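Local coordinates for protein sesquisabinene B synthase 2 (Santalum album, PDB 6A2A) that probably cyclises farnesyl diphosphate to the sesquiterpene sesquisabinene B with the help of magnesium or manganese ions, as a terpene synthase of the Tpsb subfamily, at residues 384-389 against 441-446; 411-416 against 455-460. All blocks are in the same frame, centred on the assembly; numbering follows the deposited sequence.

Contact 1 (384-389 against 441-446); sequences WSDQLK and YVNSLP
Asp386, in mid-course of helix 377-400, and Asn443, on helix 436-443, come nearest to each other in backbone terms, yet their CA atoms stay 9.9 Å apart, and two polar side chains span the distance. They come from opposite directions, the amide and carboxylate lying nearly in one plane, only 14° apart. ND2 of Asn443 donates to OD2 of Asp386 over 3.3 Å, a long but almost straight bond at 175°. The oxygen is approached nearly along its own C-O bond. With CG of Asn443 anti to the backbone N (chi1 -159°), the amide extends from its helix toward the acid. A water completes a small ring, donating to OD2 of Asp386 at 2.7 Å and to OD1 of Asn443 at 2.8 Å. Both ends of the amide are thereby engaged, which should discourage its rotation. OD1 of Asp386 has a long, weak ion pair with Lys382, while the side chain of Asn443 also touches Val424 of helix 419-430. This is a water-assisted polar bridge between two helices at the surface of the all-alpha terpene synthase metal-binding domain, away from its metal ligands.

Contact 2 (411-416 against 455-460); sequences DNALVS and LCRIIN
Segments 411-416 and 455-460, from helices 406-416 and 447-462 of the alpha-helical class I terpene synthase fold, cross at 91° with their axes 8.5 Å apart. At the crossing the CA atoms of Leu414 and Arg457 are 5.6 Å apart, and Arg457 carries the contact. Its chain leaves with CG anti to the backbone N, then bends at chi2 and chi3, folding the aliphatic part against Ala413. CD of Arg457 lies 3.6 Å from the methyl CB of Ala413. The same bends bring NE of Arg457 to the carbonyl O of Ala413, a bond of 2.9 Å and 165°. NH1 of Arg457 forms a salt bridge with Asp461, so the buried guanidinium has partners at both NE and NH1. An alanine in place of Arg457 would probably leave the carbonyl of Ala413 and the carboxylate of Asp461 without these partners and open a gap beside the Ala413 methyl. NH2 of Arg457 reaches OG of Ser416 at 2.9 Å in a weak bond, and the same OG bonds OE2 of Glu394. Glu394 and Asn460 are magnesium ligands in this protein, though no metal is bound here; Arg457 is linked only weakly, by way of Ser416, to Glu394 and stands three residues before Asn460. The carbonyl O of Ala413 lies in the guanidinium plane, at its edge, while NE sits above the carbonyl plane, 48° out of it.

Read from the N terminus, the chain passes through 384-389, then 411-416, then 441-446 and finally 455-460, and the two contacts therefore cross. Contact 1 closes a loop of 51 residues and contact 2 one of 38, both mostly helical. Helices 377-400 and 406-416 are consecutive, as are 436-443 and 447-462, so each contact joins one member of the first pair to one of the second. Their centres lie 13 Å apart, and the contacts touch: CD1 of Leu445 packs against CD1 of Leu414 at 3.4 Å. The principle illustrated is that contacts which cross along the chain can join consecutive helices at two depths, near the surface in contact 1 and beside the metal site in contact 2.

Contact 1 (384-389 against 441-446)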
loop_
_atom_site.group_PDB
_atom_site.type_symbol
_atom_site.label_atom_id
_atom_site.label_comp_id
_atom_site.label_asym_id
_atom_site.label_seq_id
_atom_site.Cartn_x
_atom_site.Cartn_y
_atom_site.Cartn_z
ATOM N N TRP A 384 2.688 -18.388 -11.733
ATOM C CA TRP A 384 1.394 -18.009 -12.303
ATOM C C TRP A 384 1.172 -18.622 -13.701
ATOM O O TRP A 384 0.101 -19.140 -13.960
ATOM C CB TRP A 384 1.254 -16.492 -12.326
ATOM C CG TRP A 384 0.678 -15.971 -11.031
ATOM C CD1 TRP A 384 1.345 -15.404 -9.985
ATOM C CD2 TRP A 384 -0.693 -16.066 -10.601
ATOM N NE1 TRP A 384 0.458 -15.056 -8.982
ATOM C CE2 TRP A 384 -0.803 -15.431 -9.342
ATOM C CE3 TRP A 384 -1.859 -16.565 -11.182
ATOM C CZ2 TRP A 384 -2.009 -15.351 -8.643
ATOM C CZ3 TRP A 384 -3.044 -16.464 -10.504
ATOM C CH2 TRP A 384 -3.133 -15.795 -9.278
ATOM N N SER A 385 2.191 -18.612 -14.544
ATOM C CA SER A 385 2.104 -19.258 -15.834
ATOM C C SER A 385 1.774 -20.749 -15.651
ATOM O O SER A 385 0.839 -21.231 -16.245
ATOM C CB SER A 385 3.383 -19.070 -16.609
ATOM O OG SER A 385 3.418 -19.940 -17.718
ATOM N N ASP A 386 2.454 -21.434 -14.737
ATOM C CA ASP A 386 2.172 -22.866 -14.482
ATOM C C ASP A 386 0.704 -23.038 -14.038
ATOM O O ASP A 386 -0.014 -23.956 -14.480
ATOM C CB ASP A 386 3.123 -23.425 -13.438
ATOM C CG ASP A 386 4.544 -23.605 -13.884
ATOM O OD1 ASP A 386 4.848 -23.575 -15.118
ATOM O OD2 ASP A 386 5.408 -23.881 -12.983
ATOM N N GLN A 387 0.244 -22.179 -13.129
ATOM C CA GLN A 387 -1.128 -22.290 -12.597
ATOM C C GLN A 387 -2.175 -22.053 -13.683
ATOM O O GLN A 387 -3.159 -22.829 -13.833
ATOM C CB GLN A 387 -1.333 -21.305 -11.454
ATOM C CG GLN A 387 -2.668 -21.533 -10.793
ATOM C CD GLN A 387 -2.768 -20.932 -9.429
ATOM O OE1 GLN A 387 -1.812 -20.386 -8.913
ATOM N NE2 GLN A 387 -3.922 -21.141 -8.814
ATOM N N LEU A 388 -1.983 -21.066 -14.547
ATOM C CA LEU A 388 -3.019 -20.844 -15.549
ATOM C C LEU A 388 -2.992 -21.928 -16.647
ATOM O O LEU A 388 -4.031 -22.224 -17.256
ATOM C CB LEU A 388 -2.816 -19.449 -16.160
ATOM C CG LEU A 388 -2.936 -18.271 -15.198
ATOM C CD1 LEU A 388 -2.882 -16.999 -16.007
ATOM C CD2 LEU A 388 -4.186 -18.333 -14.340
ATOM N N LYS A 389 -1.845 -22.498 -16.887
ATOM C CA LYS A 389 -1.786 -23.640 -17.782
ATOM C C LYS A 389 -2.583 -24.805 -17.192
ATOM O O LYS A 389 -3.261 -25.493 -17.924
ATOM C CB LYS A 389 -0.346 -24.060 -18.018
ATOM C CG LYS A 389 0.414 -23.109 -18.937
ATOM C CD LYS A 389 1.843 -23.539 -19.107
ATOM C CE LYS A 389 2.633 -22.820 -20.186
ATOM N NZ LYS A 389 4.070 -23.166 -20.050
ATOM N N TYR A 441 14.482 -25.975 -7.854
ATOM C CA TYR A 441 14.369 -27.203 -7.008
ATOM C C TYR A 441 12.977 -27.252 -6.306
ATOM O O TYR A 441 12.274 -28.248 -6.416
ATOM C CB TYR A 441 15.489 -27.266 -5.972
ATOM C CG TYR A 441 15.305 -28.383 -4.971
ATOM C CD1 TYR A 441 15.489 -29.703 -5.313
ATOM C CD2 TYR A 441 14.877 -28.102 -3.690
ATOM C CE1 TYR A 441 15.273 -30.728 -4.402
ATOM C CE2 TYR A 441 14.706 -29.103 -2.752
ATOM C CZ TYR A 441 14.874 -30.423 -3.120
ATOM O OH TYR A 441 14.694 -31.399 -2.168
ATOM N N VAL A 442 12.585 -26.192 -5.650
ATOM C CA VAL A 442 11.292 -26.222 -4.932
ATOM C C VAL A 442 10.159 -26.356 -5.959
ATOM O O VAL A 442 9.266 -27.091 -5.743
ATOM C CB VAL A 442 11.113 -25.014 -4.007
ATOM C CG1 VAL A 442 9.813 -25.136 -3.228
ATOM C CG2 VAL A 442 12.270 -24.909 -3.056
ATOM N N ASN A 443 10.246 -25.677 -7.101
ATOM C CA ASN A 443 9.209 -25.752 -8.085
ATOM C C ASN A 443 9.225 -27.097 -8.841
ATOM O O ASN A 443 8.238 -27.377 -9.499
ATOM C CB ASN A 443 9.271 -24.572 -9.059
ATOM C CG ASN A 443 7.944 -24.337 -9.760
ATOM O OD1 ASN A 443 6.837 -24.533 -9.191
ATOM N ND2 ASN A 443 8.040 -24.020 -11.042
ATOM N N SER A 444 10.208 -27.972 -8.583
ATOM C CA SER A 444 10.297 -29.299 -9.242
ATOM C C SER A 444 9.489 -30.341 -8.471
ATOM O O SER A 444 9.398 -31.489 -8.920
ATOM C CB SER A 444 11.733 -29.752 -9.411
ATOM O OG SER A 444 12.354 -30.051 -8.183
ATOM N N LEU A 445 8.919 -29.918 -7.337
ATOM C CA LEU A 445 8.065 -30.721 -6.483
ATOM C C LEU A 445 8.831 -31.936 -5.925
ATOM O O LEU A 445 8.542 -33.096 -6.207
ATOM C CB LEU A 445 6.794 -31.124 -7.234
ATOM C CG LEU A 445 5.817 -29.986 -7.600
ATOM C CD1 LEU A 445 4.414 -30.500 -7.705
ATOM C CD2 LEU A 445 5.865 -28.813 -6.619
ATOM N N PRO A 446 9.757 -31.668 -5.053
ATOM C CA PRO A 446 10.338 -32.715 -4.203
ATOM C C PRO A 446 9.218 -33.385 -3.395
ATOM O O PRO A 446 8.147 -32.760 -3.233
ATOM C CB PRO A 446 11.349 -32.014 -3.317
ATOM C CG PRO A 446 10.975 -30.593 -3.405
ATOM C CD PRO A 446 10.286 -30.360 -4.703
HETATM O O HOH W 1 4.409 -24.319 -10.487
#

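Contact 2 (411-416 against 455-460)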
loop_
_atom_site.group_PDB
_atom_site.type_symbol
_atom_site.label_atom_id
_atom_site.label_comp_id
_atom_site.label_asym_id
_atom_site.label_seq_id
_atom_site.Cartn_x
_atom_site.Cartn_y
_atom_site.Cartn_z
ATOM N N ASP A 411 -2.304 -35.065 -11.094
ATOM C CA ASP A 411 -1.034 -34.453 -11.514
ATOM C C ASP A 411 -1.234 -33.008 -11.959
ATOM O O ASP A 411 -0.343 -32.203 -11.768
ATOM C CB ASP A 411 -0.382 -35.291 -12.590
ATOM C CG ASP A 411 0.545 -36.409 -11.973
ATOM O OD1 ASP A 411 1.196 -36.211 -10.875
ATOM O OD2 ASP A 411 0.574 -37.506 -12.597
ATOM N N ASN A 412 -2.374 -32.689 -12.549
ATOM C CA ASN A 412 -2.706 -31.323 -12.910
ATOM C C ASN A 412 -3.363 -30.574 -11.739
ATOM O O ASN A 412 -3.088 -29.380 -11.561
ATOM C CB ASN A 412 -3.609 -31.295 -14.124
ATOM C CG ASN A 412 -3.863 -29.911 -14.644
ATOM O OD1 ASN A 412 -2.938 -29.302 -15.184
ATOM N ND2 ASN A 412 -5.091 -29.459 -14.532
ATOM N N ALA A 413 -4.231 -31.227 -10.958
ATOM C CA ALA A 413 -5.037 -30.536 -9.963
ATOM C C ALA A 413 -4.242 -30.144 -8.705
ATOM O O ALA A 413 -4.644 -29.251 -7.936
ATOM C CB ALA A 413 -6.247 -31.404 -9.648
ATOM N N LEU A 414 -3.104 -30.774 -8.475
ATOM C CA LEU A 414 -2.208 -30.363 -7.417
ATOM C C LEU A 414 -1.554 -29.032 -7.808
ATOM O O LEU A 414 -1.139 -28.324 -6.918
ATOM C CB LEU A 414 -1.164 -31.434 -7.095
ATOM C CG LEU A 414 -0.084 -31.658 -8.154
ATOM C CD1 LEU A 414 1.034 -30.680 -7.989
ATOM C CD2 LEU A 414 0.434 -33.075 -8.122
ATOM N N VAL A 415 -1.573 -28.682 -9.097
ATOM C CA VAL A 415 -1.106 -27.360 -9.538
ATOM C C VAL A 415 -2.293 -26.395 -9.494
ATOM O O VAL A 415 -2.166 -25.286 -8.960
ATOM C CB VAL A 415 -0.489 -27.382 -10.947
ATOM C CG1 VAL A 415 -0.044 -25.981 -11.359
ATOM C CG2 VAL A 415 0.646 -28.356 -11.034
ATOM N N SER A 416 -3.468 -26.804 -9.990
ATOM C CA SER A 416 -4.584 -25.885 -10.078
ATOM C C SER A 416 -5.113 -25.427 -8.712
ATOM O O SER A 416 -5.719 -24.366 -8.625
ATOM C CB SER A 416 -5.699 -26.469 -10.904
ATOM O OG SER A 416 -6.307 -27.549 -10.190
ATOM N N LEU A 455 -2.203 -33.213 -1.057
ATOM C CA LEU A 455 -3.114 -33.192 0.111
ATOM C C LEU A 455 -4.107 -32.030 0.027
ATOM O O LEU A 455 -5.336 -32.229 0.198
ATOM C CB LEU A 455 -2.279 -33.137 1.395
ATOM C CG LEU A 455 -1.778 -34.503 1.857
ATOM C CD1 LEU A 455 -0.660 -34.346 2.864
ATOM C CD2 LEU A 455 -2.936 -35.319 2.430
ATOM N N CYS A 456 -3.626 -30.818 -0.261
ATOM C CA CYS A 456 -4.517 -29.659 -0.287
ATOM C C CYS A 456 -5.634 -29.865 -1.324
ATOM O O CYS A 456 -6.828 -29.555 -1.081
ATOM C CB CYS A 456 -3.718 -28.385 -0.557
ATOM S SG CYS A 456 -2.652 -27.899 0.819
ATOM N N ARG A 457 -5.253 -30.418 -2.495
ATOM C CA ARG A 457 -6.199 -30.709 -3.553
ATOM C C ARG A 457 -7.198 -31.792 -3.138
ATOM O O ARG A 457 -8.411 -31.561 -3.222
ATOM C CB ARG A 457 -5.481 -31.109 -4.846
ATOM C CG ARG A 457 -6.390 -31.693 -5.907
ATOM C CD ARG A 457 -7.620 -30.975 -6.337
ATOM N NE ARG A 457 -7.366 -29.645 -6.896
ATOM C CZ ARG A 457 -8.267 -28.724 -7.140
ATOM N NH1 ARG A 457 -9.512 -28.845 -6.690
ATOM N NH2 ARG A 457 -7.888 -27.608 -7.764
ATOM N N ILE A 458 -6.754 -32.912 -2.632
ATOM C CA ILE A 458 -7.685 -33.975 -2.307
ATOM C C ILE A 458 -8.586 -33.569 -1.137
ATOM O O ILE A 458 -9.819 -33.875 -1.137
ATOM C CB ILE A 458 -6.941 -35.281 -2.021
ATOM C CG1 ILE A 458 -6.388 -35.849 -3.328
ATOM C CG2 ILE A 458 -7.869 -36.235 -1.307
ATOM C CD1 ILE A 458 -5.543 -37.095 -3.116
ATOM N N ILE A 459 -8.033 -32.857 -0.178
ATOM C CA ILE A 459 -8.817 -32.409 0.955
ATOM C C ILE A 459 -9.946 -31.469 0.494
ATOM O O ILE A 459 -11.054 -31.612 0.880
ATOM C CB ILE A 459 -7.950 -31.769 2.040
ATOM C CG1 ILE A 459 -7.028 -32.815 2.629
ATOM C CG2 ILE A 459 -8.830 -31.156 3.097
ATOM C CD1 ILE A 459 -5.843 -32.303 3.392
ATOM N N ASN A 460 -9.608 -30.513 -0.347
ATOM C CA ASN A 460 -10.587 -29.611 -0.908
ATOM C C ASN A 460 -11.681 -30.412 -1.620
ATOM O O ASN A 460 -12.816 -30.184 -1.405
ATOM C CB ASN A 460 -9.936 -28.629 -1.860
ATOM C CG ASN A 460 -10.873 -27.542 -2.341
ATOM O OD1 ASN A 460 -11.828 -27.788 -2.967
ATOM N ND2 ASN A 460 -10.526 -26.335 -2.073
#